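Local coordinates for dopamine N-acetyltransferase-like Protein (Tribolium castaneum, PDB 6V3T) that probably transfers acyl groups, such as acetyl from acetyl-CoA, to the amine of serotonin and related arylalkylamines, at residues M1-P5 with R136-L142; I75-G79 with F113-D119; R98-L102 with K194-T198; K156-A162 with K206-V212. One frame throughout, in Å; residues are numbered along the deposited sequence.

Interaction 1: M1-P5 with R136-L142; sequences MEYGP and RGIAKEL. With ACO (acetyl coenzyme *a), chain G.
Strand 2-5 runs past the first turn of helix 138-152, taken over 138-142, with 36° between their N-to-C directions and 10.6 Å between the two axes at closest approach, so long side chains must bridge the gap. Y3 does most of this. Its CG lies anti to the carbonyl carbon (chi1 -66°), which sends the ring across to the helix. Y3 OH comes within 3.3 Å of E141 CB and also meets I138 CG2. The methyl L142 CD2 sits at the ring edge, 4.2 Å from Y3 CE1. The carboxylate of E141 turns elsewhere, to a salt bridge with R145. M1 adds a second apolar touch: its chain bends at chi2 and chi3, and M1 SD rests 3.7 Å from I138 CD1. Farther out, R136 NH1 lies near M1 CG. This is the GCN5-related N-acetyltransferase fold, in which the turn before this helix and the helix start hold the pyrophosphate of the cofactor. Here G137 N and K140 N each donate a hydrogen bond of 3.3 Å, to O2A and O1A of acetyl-CoA respectively. The bond from K140 is nearly straight, at 175°. The positive phi of G137 favours glycine in this turn. A139 CB lies beside O3A. On the strand side, E2 and G4 pair through their backbones with strand 57-60, and A59 of that strand touches both Y3 and I138.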
# COMPACT_ATOMS: atom_id res chain seq x y z
N MET A 1 2.62 -20.93 10.21
CA MET A 1 2.19 -19.55 9.76
C MET A 1 0.75 -19.27 10.18
O MET A 1 -0.15 -19.92 9.62
CB MET A 1 2.30 -19.43 8.24
CG MET A 1 3.68 -19.04 7.77
SD MET A 1 4.09 -17.35 8.26
CE MET A 1 5.18 -17.64 9.64
N GLU A 2 0.53 -18.32 11.10
CA GLU A 2 -0.82 -18.03 11.68
C GLU A 2 -1.27 -16.61 11.28
O GLU A 2 -0.51 -15.64 11.52
CB GLU A 2 -0.82 -18.26 13.19
CG GLU A 2 0.01 -17.26 13.99
CD GLU A 2 0.07 -17.55 15.48
OE1 GLU A 2 0.54 -18.65 15.86
OE2 GLU A 2 -0.37 -16.68 16.27
N TYR A 3 -2.48 -16.52 10.73
CA TYR A 3 -3.09 -15.30 10.13
C TYR A 3 -4.26 -14.83 11.00
O TYR A 3 -5.30 -15.50 10.99
CB TYR A 3 -3.57 -15.59 8.71
CG TYR A 3 -2.45 -15.89 7.75
CD1 TYR A 3 -1.60 -14.89 7.30
CD2 TYR A 3 -2.20 -17.18 7.31
CE1 TYR A 3 -0.56 -15.16 6.43
CE2 TYR A 3 -1.16 -17.46 6.43
CZ TYR A 3 -0.34 -16.44 5.99
OH TYR A 3 0.70 -16.71 5.14
N GLY A 4 -4.11 -13.69 11.68
CA GLY A 4 -5.14 -13.15 12.59
C GLY A 4 -5.13 -11.62 12.65
O GLY A 4 -4.23 -10.98 12.10
N PRO A 5 -6.14 -11.01 13.32
CA PRO A 5 -6.18 -9.56 13.54
C PRO A 5 -4.94 -9.00 14.25
O PRO A 5 -4.14 -9.78 14.72
CB PRO A 5 -7.40 -9.36 14.46
CG PRO A 5 -8.27 -10.57 14.20
CD PRO A 5 -7.31 -11.69 13.89
N ARG A 136 7.67 -17.09 0.29
CA ARG A 136 7.01 -18.36 0.69
C ARG A 136 5.49 -18.19 0.53
O ARG A 136 4.74 -18.84 1.28
CB ARG A 136 7.40 -18.74 2.12
CG ARG A 136 8.85 -18.49 2.48
CD ARG A 136 9.25 -19.06 3.84
NE ARG A 136 8.17 -19.72 4.56
CZ ARG A 136 8.23 -20.17 5.81
NH1 ARG A 136 7.18 -20.76 6.35
NH2 ARG A 136 9.33 -20.03 6.52
N GLY A 137 5.05 -17.37 -0.43
CA GLY A 137 3.63 -17.14 -0.76
C GLY A 137 2.85 -16.54 0.41
O GLY A 137 1.64 -16.82 0.52
N ILE A 138 3.49 -15.74 1.25
CA ILE A 138 2.85 -15.14 2.45
C ILE A 138 1.98 -13.96 2.02
O ILE A 138 0.84 -13.87 2.47
CB ILE A 138 3.91 -14.74 3.49
CG1 ILE A 138 4.79 -15.94 3.83
CG2 ILE A 138 3.24 -14.11 4.71
CD1 ILE A 138 5.46 -15.88 5.17
N ALA A 139 2.51 -13.08 1.18
CA ALA A 139 1.78 -11.92 0.64
C ALA A 139 0.47 -12.41 0.03
O ALA A 139 -0.60 -11.93 0.45
CB ALA A 139 2.62 -11.21 -0.39
N LYS A 140 0.58 -13.35 -0.90
CA LYS A 140 -0.59 -13.95 -1.58
C LYS A 140 -1.65 -14.33 -0.55
O LYS A 140 -2.84 -14.20 -0.87
CB LYS A 140 -0.16 -15.17 -2.40
CG LYS A 140 0.26 -14.86 -3.83
CD LYS A 140 0.90 -16.01 -4.54
CE LYS A 140 -0.07 -16.75 -5.44
NZ LYS A 140 0.43 -18.10 -5.78
N GLU A 141 -1.25 -14.80 0.63
CA GLU A 141 -2.20 -15.24 1.69
C GLU A 141 -2.80 -14.01 2.35
O GLU A 141 -4.03 -13.98 2.51
CB GLU A 141 -1.54 -16.14 2.72
CG GLU A 141 -1.83 -17.60 2.48
CD GLU A 141 -3.32 -17.89 2.39
OE1 GLU A 141 -4.02 -17.64 3.39
OE2 GLU A 141 -3.78 -18.36 1.30
N LEU A 142 -1.96 -13.04 2.72
CA LEU A 142 -2.37 -11.76 3.35
C LEU A 142 -3.42 -11.10 2.46
O LEU A 142 -4.47 -10.70 2.99
CB LEU A 142 -1.15 -10.86 3.50
CG LEU A 142 -0.18 -11.28 4.60
CD1 LEU A 142 1.16 -10.59 4.43
CD2 LEU A 142 -0.78 -11.00 5.97
N1A ACO G . 10.95 -12.41 -8.23
C2A ACO G . 9.94 -12.70 -9.05
N3A ACO G . 8.69 -12.93 -8.62
C4A ACO G . 8.39 -12.87 -7.31
C5A ACO G . 9.44 -12.56 -6.37
C6A ACO G . 10.77 -12.33 -6.91
N6A ACO G . 11.78 -12.04 -6.08
N7A ACO G . 8.89 -12.57 -5.16
C8A ACO G . 7.59 -12.87 -5.31
N9A ACO G . 7.30 -13.06 -6.59
C1B ACO G . 5.97 -13.36 -7.10
C2B ACO G . 5.60 -14.82 -7.00
O2B ACO G . 5.91 -15.50 -8.20
C3B ACO G . 4.11 -14.71 -6.79
O3B ACO G . 3.48 -14.49 -8.03
P3B ACO G . 2.72 -15.72 -8.71
O7A ACO G . 2.84 -15.45 -10.19
O8A ACO G . 3.59 -16.87 -8.22
O9A ACO G . 1.32 -15.55 -8.12
C4B ACO G . 3.91 -13.44 -6.00
O4B ACO G . 5.07 -12.69 -6.21
C5B ACO G . 3.73 -13.69 -4.54
O5B ACO G . 4.97 -13.89 -3.89
P1A ACO G . 4.90 -13.89 -2.30
O1A ACO G . 3.53 -14.36 -1.89
O2A ACO G . 6.10 -14.51 -1.67
O3A ACO G . 5.07 -12.32 -2.05
P2A ACO G . 6.18 -11.83 -0.99
O4A ACO G . 5.93 -12.62 0.29
O5A ACO G . 7.54 -11.95 -1.63
O6A ACO G . 5.79 -10.23 -0.99
CBP ACO G . 6.71 -7.87 -1.17
CCP ACO G . 6.62 -9.19 -0.39
CDP ACO G . 5.43 -7.69 -1.97
CEP ACO G . 7.92 -8.01 -2.08
CAP ACO G . 6.96 -6.62 -0.26
OAP ACO G . 8.32 -6.65 0.21
C9P ACO G . 6.73 -5.18 -0.86
O9P ACO G . 7.67 -4.53 -1.33
N8P ACO G . 5.47 -4.65 -0.83
C7P ACO G . 5.08 -3.36 -1.41
C6P ACO G . 3.84 -3.39 -2.33
C5P ACO G . 2.83 -2.29 -2.09
O5P ACO G . 1.70 -2.53 -1.75
N4P ACO G . 3.23 -1.03 -2.32
C3P ACO G . 2.33 0.14 -2.31
C2P ACO G . 2.64 1.27 -1.31
S1P ACO G . 3.33 2.73 -2.06
C ACO G . 4.25 3.44 -0.82
O ACO G . 3.86 3.41 0.34
CH3 ACO G . 5.54 4.15 -1.12

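Interaction 2: I75-G79 with F113-D119; sequences IARRG and FTKYNVD
R78 NH2 meets D119 OD1 at 2.6 Å in a salt bridge, and V118 O also lies close to this nitrogen. D119 OD1 comes to the edge of the guanidinium, near its plane, with the carboxylate turned 46° from it. V118 O instead lies over a face of the guanidinium, and its angle to R78 NH2 is too poor for a hydrogen bond. The R78 chain bends at chi3 (140°) and runs past the ring toward the F113 backbone, where F113 CB lies over one guanidinium face. Nearer its base, R78 CG sits over the F113 ring in a CH-pi contact, 4.1 Å from the centroid. The far end of the ring reaches the strand: F113 CZ is 3.4 Å from R77 C, while A76 O lies at the ring edge, 3.6 Å from F113 CE1. A76 CB packs on F113 CZ too. With an alanine at F113, R78 CG would probably lose the ring face it rests on, and a gap would open beside A76 CB. The contact joins the end of strand 67-77 to the end of helix 112-115, where N117 forms a Schellman motif with V118 N bonded to F113 O at 2.9 Å. I121 of strand 120-129 also packs on F113. The aliphatic part of R78 rests on the ring, while its charged end pairs with D119, which probably offsets its charge.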
# COMPACT_ATOMS: atom_id res chain seq x y z
N ILE A 75 -10.33 2.28 5.10
CA ILE A 75 -11.58 2.69 4.40
C ILE A 75 -11.28 4.02 3.71
O ILE A 75 -11.02 5.00 4.43
CB ILE A 75 -12.77 2.80 5.36
CG1 ILE A 75 -12.83 1.64 6.36
CG2 ILE A 75 -14.07 2.94 4.58
CD1 ILE A 75 -13.87 1.80 7.46
N ALA A 76 -11.28 4.03 2.37
CA ALA A 76 -11.21 5.26 1.55
C ALA A 76 -12.63 5.79 1.33
O ALA A 76 -13.53 4.96 1.12
CB ALA A 76 -10.53 4.98 0.25
N ARG A 77 -12.79 7.11 1.39
CA ARG A 77 -14.09 7.82 1.23
C ARG A 77 -13.94 8.93 0.19
O ARG A 77 -12.80 9.39 -0.05
CB ARG A 77 -14.57 8.35 2.58
CG ARG A 77 -15.10 7.26 3.50
CD ARG A 77 -15.55 7.78 4.85
NE ARG A 77 -15.99 6.68 5.69
CZ ARG A 77 -15.23 6.05 6.59
NH1 ARG A 77 -15.75 5.05 7.28
NH2 ARG A 77 -13.98 6.42 6.82
N ARG A 78 -15.05 9.33 -0.43
CA ARG A 78 -15.11 10.46 -1.39
C ARG A 78 -14.49 11.69 -0.73
O ARG A 78 -14.75 11.89 0.47
CB ARG A 78 -16.56 10.75 -1.80
CG ARG A 78 -17.16 9.68 -2.70
CD ARG A 78 -18.64 9.90 -2.91
NE ARG A 78 -18.99 9.61 -4.29
CZ ARG A 78 -19.85 8.67 -4.69
NH1 ARG A 78 -20.09 8.51 -5.98
NH2 ARG A 78 -20.48 7.92 -3.80
N GLY A 79 -13.65 12.42 -1.48
CA GLY A 79 -12.98 13.65 -1.01
C GLY A 79 -11.73 13.38 -0.18
O GLY A 79 -10.99 14.34 0.05
N PHE A 113 -15.04 5.75 -7.08
CA PHE A 113 -16.31 5.98 -6.33
C PHE A 113 -17.46 6.18 -7.31
O PHE A 113 -18.54 5.63 -7.06
CB PHE A 113 -16.20 7.19 -5.40
CG PHE A 113 -15.21 7.00 -4.28
CD1 PHE A 113 -15.52 6.19 -3.20
CD2 PHE A 113 -13.98 7.62 -4.32
CE1 PHE A 113 -14.61 6.01 -2.17
CE2 PHE A 113 -13.07 7.44 -3.29
CZ PHE A 113 -13.39 6.64 -2.21
N THR A 114 -17.23 6.94 -8.39
CA THR A 114 -18.24 7.20 -9.45
C THR A 114 -18.30 5.98 -10.36
O THR A 114 -19.42 5.54 -10.67
CB THR A 114 -17.95 8.50 -10.21
OG1 THR A 114 -18.17 9.59 -9.32
CG2 THR A 114 -18.80 8.67 -11.45
N LYS A 115 -17.15 5.44 -10.76
CA LYS A 115 -17.08 4.30 -11.72
C LYS A 115 -17.96 3.15 -11.25
O LYS A 115 -18.70 2.61 -12.07
CB LYS A 115 -15.64 3.82 -11.89
CG LYS A 115 -15.47 2.77 -12.99
CD LYS A 115 -14.05 2.65 -13.49
CE LYS A 115 -13.89 1.67 -14.62
NZ LYS A 115 -13.55 0.33 -14.11
N TYR A 116 -17.89 2.80 -9.96
CA TYR A 116 -18.57 1.61 -9.38
C TYR A 116 -19.73 2.04 -8.47
O TYR A 116 -20.36 1.15 -7.86
CB TYR A 116 -17.55 0.74 -8.64
CG TYR A 116 -16.55 0.10 -9.56
CD1 TYR A 116 -16.90 -0.99 -10.34
CD2 TYR A 116 -15.26 0.60 -9.69
CE1 TYR A 116 -16.00 -1.59 -11.20
CE2 TYR A 116 -14.35 0.01 -10.55
CZ TYR A 116 -14.72 -1.08 -11.31
OH TYR A 116 -13.84 -1.67 -12.17
N ASN A 117 -20.00 3.34 -8.40
CA ASN A 117 -21.11 3.92 -7.60
C ASN A 117 -21.05 3.39 -6.16
O ASN A 117 -21.91 2.58 -5.80
CB ASN A 117 -22.46 3.61 -8.25
CG ASN A 117 -23.62 4.10 -7.42
OD1 ASN A 117 -23.46 5.00 -6.59
ND2 ASN A 117 -24.79 3.50 -7.62
N VAL A 118 -20.07 3.85 -5.38
CA VAL A 118 -19.86 3.44 -3.96
C VAL A 118 -19.38 4.66 -3.18
O VAL A 118 -18.88 5.60 -3.82
CB VAL A 118 -18.84 2.29 -3.85
CG1 VAL A 118 -19.31 1.04 -4.59
CG2 VAL A 118 -17.45 2.71 -4.33
N ASP A 119 -19.52 4.62 -1.85
CA ASP A 119 -19.23 5.77 -0.94
C ASP A 119 -17.98 5.45 -0.11
O ASP A 119 -17.36 6.41 0.39
CB ASP A 119 -20.42 6.10 -0.04
CG ASP A 119 -21.76 6.25 -0.76
OD1 ASP A 119 -21.76 6.65 -1.94
OD2 ASP A 119 -22.79 5.95 -0.13

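Interaction 3: R98-L102 with K194-T198; sequences RIFGL and KIYDT
One hydrogen bond crosses this contact: Y196 OH donates to R98 O at 2.5 Å. R98 O lies at the edge of the tyrosine ring, near its plane. The same carbonyl also takes a weak helical bond from L102 N. Apolar groups cover both faces of the ring. L102 CG stands anti to its own nitrogen (chi1 173°), which sets L102 CD2 over one ring face of Y196, 4.2 Å from the centroid, in a CH-pi contact. L102 CB lies by Y196 OH, and I195 CG2 covers the opposite face of the ring. I195 CG2 also lies over one face of the R98 guanidinium, 3.9 Å from R98 NE, and the two side chains cross at about a right angle. With a serine at Y196, R98 O would probably lose its hydroxyl donor from the loop and L102 would lose the ring it packs on. L27 and S30 of helix 26-31 also pack on Y196, and F187 on L102. The arrangement fixes the long loop between strands 177-183 and 204-211 against helix 94-108. I99 of that helix touches acetyl-CoA, so this tie to the loop lies beside the cofactor pocket of the acetyltransferase fold.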
# COMPACT_ATOMS: atom_id res chain seq x y z
N ARG A 98 6.65 13.76 -4.45
CA ARG A 98 6.91 12.97 -5.68
C ARG A 98 6.20 11.63 -5.53
O ARG A 98 5.41 11.28 -6.42
CB ARG A 98 8.43 12.92 -5.92
CG ARG A 98 9.03 14.31 -6.03
CD ARG A 98 10.51 14.32 -6.32
NE ARG A 98 10.87 15.25 -7.38
CZ ARG A 98 12.08 15.34 -7.92
NH1 ARG A 98 12.30 16.21 -8.89
NH2 ARG A 98 13.06 14.56 -7.50
N ILE A 99 6.37 10.97 -4.39
CA ILE A 99 5.67 9.69 -4.10
C ILE A 99 4.16 9.95 -4.13
O ILE A 99 3.48 9.43 -5.02
CB ILE A 99 6.10 9.09 -2.75
CG1 ILE A 99 7.57 8.68 -2.76
CG2 ILE A 99 5.18 7.94 -2.39
CD1 ILE A 99 8.01 7.94 -1.51
N PHE A 100 3.65 10.70 -3.16
CA PHE A 100 2.20 10.73 -2.86
C PHE A 100 1.44 11.62 -3.85
O PHE A 100 0.22 11.43 -4.02
CB PHE A 100 2.00 11.15 -1.42
CG PHE A 100 2.37 10.06 -0.45
CD1 PHE A 100 1.64 8.90 -0.39
CD2 PHE A 100 3.45 10.18 0.39
CE1 PHE A 100 1.96 7.89 0.50
CE2 PHE A 100 3.76 9.18 1.29
CZ PHE A 100 3.02 8.03 1.34
N GLY A 101 2.14 12.54 -4.51
CA GLY A 101 1.57 13.33 -5.62
C GLY A 101 1.12 12.41 -6.73
O GLY A 101 -0.04 12.55 -7.17
N LEU A 102 2.00 11.49 -7.13
CA LEU A 102 1.74 10.43 -8.14
C LEU A 102 0.55 9.59 -7.69
O LEU A 102 -0.42 9.46 -8.47
CB LEU A 102 2.99 9.55 -8.29
CG LEU A 102 2.82 8.32 -9.17
CD1 LEU A 102 2.59 8.72 -10.62
CD2 LEU A 102 4.04 7.40 -9.06
N LYS A 194 14.74 11.69 -15.29
CA LYS A 194 13.75 10.72 -14.74
C LYS A 194 13.62 10.95 -13.22
O LYS A 194 14.66 10.99 -12.54
CB LYS A 194 14.22 9.31 -15.08
CG LYS A 194 13.11 8.28 -15.23
CD LYS A 194 13.57 6.96 -15.82
CE LYS A 194 13.44 6.91 -17.32
NZ LYS A 194 14.00 5.66 -17.89
N ILE A 195 12.38 11.08 -12.72
CA ILE A 195 12.05 11.42 -11.30
C ILE A 195 11.92 10.13 -10.49
O ILE A 195 12.34 10.11 -9.32
CB ILE A 195 10.76 12.26 -11.23
CG1 ILE A 195 11.00 13.67 -11.76
CG2 ILE A 195 10.17 12.26 -9.83
CD1 ILE A 195 9.75 14.38 -12.19
N TYR A 196 11.28 9.13 -11.09
CA TYR A 196 11.19 7.74 -10.58
C TYR A 196 12.15 6.87 -11.38
O TYR A 196 11.71 6.20 -12.34
CB TYR A 196 9.75 7.25 -10.66
CG TYR A 196 8.75 8.26 -10.17
CD1 TYR A 196 8.65 8.57 -8.82
CD2 TYR A 196 7.92 8.92 -11.06
CE1 TYR A 196 7.74 9.50 -8.36
CE2 TYR A 196 7.00 9.86 -10.61
CZ TYR A 196 6.90 10.15 -9.26
OH TYR A 196 6.00 11.07 -8.83
N ASP A 197 13.43 6.94 -11.02
CA ASP A 197 14.47 6.01 -11.50
C ASP A 197 14.26 4.69 -10.75
O ASP A 197 14.94 4.48 -9.72
CB ASP A 197 15.87 6.62 -11.34
CG ASP A 197 16.91 6.02 -12.27
OD1 ASP A 197 16.64 5.99 -13.49
OD2 ASP A 197 17.97 5.58 -11.78
N THR A 198 13.30 3.88 -11.20
CA THR A 198 12.95 2.56 -10.62
C THR A 198 13.87 1.49 -11.22
O THR A 198 14.09 1.55 -12.45
CB THR A 198 11.48 2.21 -10.85
OG1 THR A 198 11.21 2.37 -12.24
CG2 THR A 198 10.53 3.06 -10.03

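Interaction 4: K156-A162 with K206-V212; sequences KLVKVDA and KVMTKVV. With ACO (acetyl coenzyme *a), chain G.
V160 CG1 takes the crowded position between the backbone nitrogen and the carbonyl carbon (chi1 57°), which lays it alongside M208 CB at 3.7 Å. M208 has CG anti to its carbonyl carbon and an extended chi2, and its SD ends 3.9 Å from A162 CB. Past the strand end, V212 CG1 meets V158 CG2. On the face opposite V160 and M208, L157 CD1 touches T209 CG2 at 3.6 Å, and K159 CG and CE lie by V207 CG1. V207 CG2 also sits beside D161 OD1. These side chains ride on two antiparallel strands whose directions differ by 164°. V158, V160 and A162 form hydrogen-bonded pairs with K210, M208 and K206, and L157, K159 and D161 form the non-hydrogen-bonded pairs with V211, T209 and V207. The bond from V158 N to K210 O is 2.9 Å and nearly straight, at 174°. K159 NZ forms a salt bridge with D161 OD2 and another with E123, so two acidic groups share this buried lysine. D161 is the centre of an inverse gamma turn, and D161 O lies beside C3P of acetyl-CoA. Strand 120-129 flanks strand 157-162, and 177-183 flanks 204-211. Helices 138-152 and 165-174 pack on the face carrying V158, V160 and A162.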
# COMPACT_ATOMS: atom_id res chain seq x y z
N LYS A 156 -17.89 -3.45 -1.16
CA LYS A 156 -18.29 -3.85 -2.53
C LYS A 156 -17.10 -3.84 -3.48
O LYS A 156 -17.13 -4.63 -4.44
CB LYS A 156 -19.37 -2.91 -3.08
CG LYS A 156 -20.71 -2.98 -2.37
CD LYS A 156 -21.66 -1.88 -2.78
CE LYS A 156 -23.11 -2.21 -2.47
NZ LYS A 156 -24.00 -1.08 -2.82
N LEU A 157 -16.10 -2.97 -3.25
CA LEU A 157 -14.89 -2.82 -4.10
C LEU A 157 -13.62 -2.82 -3.24
O LEU A 157 -13.54 -2.04 -2.28
CB LEU A 157 -14.95 -1.50 -4.87
CG LEU A 157 -13.89 -1.34 -5.96
CD1 LEU A 157 -14.43 -1.81 -7.30
CD2 LEU A 157 -13.42 0.09 -6.07
N VAL A 158 -12.65 -3.64 -3.62
CA VAL A 158 -11.28 -3.66 -3.03
C VAL A 158 -10.34 -3.07 -4.07
O VAL A 158 -10.50 -3.38 -5.26
CB VAL A 158 -10.86 -5.08 -2.60
CG1 VAL A 158 -9.45 -5.10 -2.02
CG2 VAL A 158 -11.85 -5.69 -1.60
N LYS A 159 -9.42 -2.23 -3.62
CA LYS A 159 -8.46 -1.50 -4.48
C LYS A 159 -7.08 -1.58 -3.84
O LYS A 159 -7.02 -1.69 -2.59
CB LYS A 159 -8.98 -0.07 -4.69
CG LYS A 159 -8.01 0.90 -5.35
CD LYS A 159 -7.35 1.80 -4.36
CE LYS A 159 -6.05 2.41 -4.82
NZ LYS A 159 -5.54 3.34 -3.78
N VAL A 160 -6.03 -1.57 -4.66
CA VAL A 160 -4.61 -1.68 -4.22
C VAL A 160 -3.72 -0.83 -5.13
O VAL A 160 -3.82 -0.97 -6.40
CB VAL A 160 -4.13 -3.15 -4.20
CG1 VAL A 160 -4.30 -3.82 -5.56
CG2 VAL A 160 -2.69 -3.26 -3.72
N ASP A 161 -2.88 0.00 -4.52
CA ASP A 161 -1.86 0.79 -5.26
C ASP A 161 -0.68 -0.15 -5.46
O ASP A 161 0.19 -0.17 -4.59
CB ASP A 161 -1.51 2.08 -4.52
CG ASP A 161 -2.50 3.19 -4.78
OD1 ASP A 161 -2.57 3.65 -5.93
OD2 ASP A 161 -3.19 3.58 -3.83
N ALA A 162 -0.70 -0.92 -6.55
CA ALA A 162 0.24 -2.03 -6.80
C ALA A 162 1.52 -1.48 -7.43
O ALA A 162 1.62 -1.52 -8.67
CB ALA A 162 -0.41 -3.08 -7.67
N LYS A 206 0.40 -0.01 -11.20
CA LYS A 206 -1.00 -0.32 -11.54
C LYS A 206 -1.85 -0.05 -10.31
O LYS A 206 -1.47 -0.52 -9.23
CB LYS A 206 -1.18 -1.78 -11.91
CG LYS A 206 -0.79 -2.14 -13.33
CD LYS A 206 -0.75 -3.63 -13.51
CE LYS A 206 -0.70 -4.08 -14.94
NZ LYS A 206 -0.87 -5.55 -15.01
N VAL A 207 -2.94 0.69 -10.50
CA VAL A 207 -4.12 0.65 -9.60
C VAL A 207 -4.96 -0.55 -10.05
O VAL A 207 -5.24 -0.66 -11.25
CB VAL A 207 -4.90 1.98 -9.60
CG1 VAL A 207 -6.21 1.87 -8.83
CG2 VAL A 207 -4.06 3.10 -9.02
N MET A 208 -5.28 -1.44 -9.11
CA MET A 208 -5.95 -2.73 -9.37
C MET A 208 -7.11 -2.89 -8.40
O MET A 208 -7.05 -2.31 -7.31
CB MET A 208 -4.97 -3.90 -9.22
CG MET A 208 -3.72 -3.73 -10.08
SD MET A 208 -2.61 -5.16 -10.10
CE MET A 208 -3.46 -6.22 -11.27
N THR A 209 -8.10 -3.65 -8.80
CA THR A 209 -9.48 -3.58 -8.27
C THR A 209 -10.16 -4.94 -8.44
O THR A 209 -9.96 -5.58 -9.49
CB THR A 209 -10.23 -2.46 -9.00
OG1 THR A 209 -10.14 -1.34 -8.13
CG2 THR A 209 -11.66 -2.80 -9.34
N LYS A 210 -10.96 -5.33 -7.45
CA LYS A 210 -11.92 -6.45 -7.58
C LYS A 210 -13.22 -6.06 -6.90
O LYS A 210 -13.15 -5.36 -5.87
CB LYS A 210 -11.35 -7.73 -6.97
CG LYS A 210 -11.93 -9.00 -7.57
CD LYS A 210 -11.55 -10.24 -6.82
CE LYS A 210 -12.26 -11.47 -7.33
NZ LYS A 210 -12.57 -12.39 -6.20
N VAL A 211 -14.33 -6.51 -7.46
CA VAL A 211 -15.72 -6.31 -6.94
C VAL A 211 -16.09 -7.56 -6.13
O VAL A 211 -15.80 -8.66 -6.62
CB VAL A 211 -16.69 -6.04 -8.10
CG1 VAL A 211 -18.04 -5.54 -7.61
CG2 VAL A 211 -16.11 -5.09 -9.14
N VAL A 212 -16.71 -7.39 -4.96
CA VAL A 212 -16.84 -8.47 -3.94
C VAL A 212 -18.31 -8.58 -3.46
O VAL A 212 -19.18 -8.08 -4.20
CB VAL A 212 -15.84 -8.21 -2.80
CG1 VAL A 212 -14.43 -7.98 -3.33
CG2 VAL A 212 -16.27 -7.06 -1.91
N1A ACO G . 10.95 -12.41 -8.23
C2A ACO G . 9.94 -12.70 -9.05
N3A ACO G . 8.69 -12.93 -8.62
C4A ACO G . 8.39 -12.87 -7.31
C5A ACO G . 9.44 -12.56 -6.37
C6A ACO G . 10.77 -12.33 -6.91
N6A ACO G . 11.78 -12.04 -6.08
N7A ACO G . 8.89 -12.57 -5.16
C8A ACO G . 7.59 -12.87 -5.31
N9A ACO G . 7.30 -13.06 -6.59
C1B ACO G . 5.97 -13.36 -7.10
C2B ACO G . 5.60 -14.82 -7.00
O2B ACO G . 5.91 -15.50 -8.20
C3B ACO G . 4.11 -14.71 -6.79
O3B ACO G . 3.48 -14.49 -8.03
P3B ACO G . 2.72 -15.72 -8.71
O7A ACO G . 2.84 -15.45 -10.19
O8A ACO G . 3.59 -16.87 -8.22
O9A ACO G . 1.32 -15.55 -8.12
C4B ACO G . 3.91 -13.44 -6.00
O4B ACO G . 5.07 -12.69 -6.21
C5B ACO G . 3.73 -13.69 -4.54
O5B ACO G . 4.97 -13.89 -3.89
P1A ACO G . 4.90 -13.89 -2.30
O1A ACO G . 3.53 -14.36 -1.89
O2A ACO G . 6.10 -14.51 -1.67
O3A ACO G . 5.07 -12.32 -2.05
P2A ACO G . 6.18 -11.83 -0.99
O4A ACO G . 5.93 -12.62 0.29
O5A ACO G . 7.54 -11.95 -1.63
O6A ACO G . 5.79 -10.23 -0.99
CBP ACO G . 6.71 -7.87 -1.17
CCP ACO G . 6.62 -9.19 -0.39
CDP ACO G . 5.43 -7.69 -1.97
CEP ACO G . 7.92 -8.01 -2.08
CAP ACO G . 6.96 -6.62 -0.26
OAP ACO G . 8.32 -6.65 0.21
C9P ACO G . 6.73 -5.18 -0.86
O9P ACO G . 7.67 -4.53 -1.33
N8P ACO G . 5.47 -4.65 -0.83
C7P ACO G . 5.08 -3.36 -1.41
C6P ACO G . 3.84 -3.39 -2.33
C5P ACO G . 2.83 -2.29 -2.09
O5P ACO G . 1.70 -2.53 -1.75
N4P ACO G . 3.23 -1.03 -2.32
C3P ACO G . 2.33 0.14 -2.31
C2P ACO G . 2.64 1.27 -1.31
S1P ACO G . 3.33 2.73 -2.06
C ACO G . 4.25 3.44 -0.82
O ACO G . 3.86 3.41 0.34
CH3 ACO G . 5.54 4.15 -1.12

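How the interactions relate
Interactions 1, 2 and 4 all reach the one mixed sheet, while interaction 3 ties a helix to a loop. Along the chain, interaction 2 is nested within the loop closed by interaction 1, and interaction 4 follows both. Interaction 3 crosses each of the others in chain order. Interactions 2 and 4 have centres about 12 Å apart and touch, chiefly where Y116 packs on L157, T209 and V211. Interactions 1 and 3 stand about 29 Å apart between centres, on opposite sides of the chain's centre. Acetyl-CoA spans the space: interaction 1 holds its pyrophosphate, interaction 4 meets its pantetheine arm, and I99 of interaction 3 touches it.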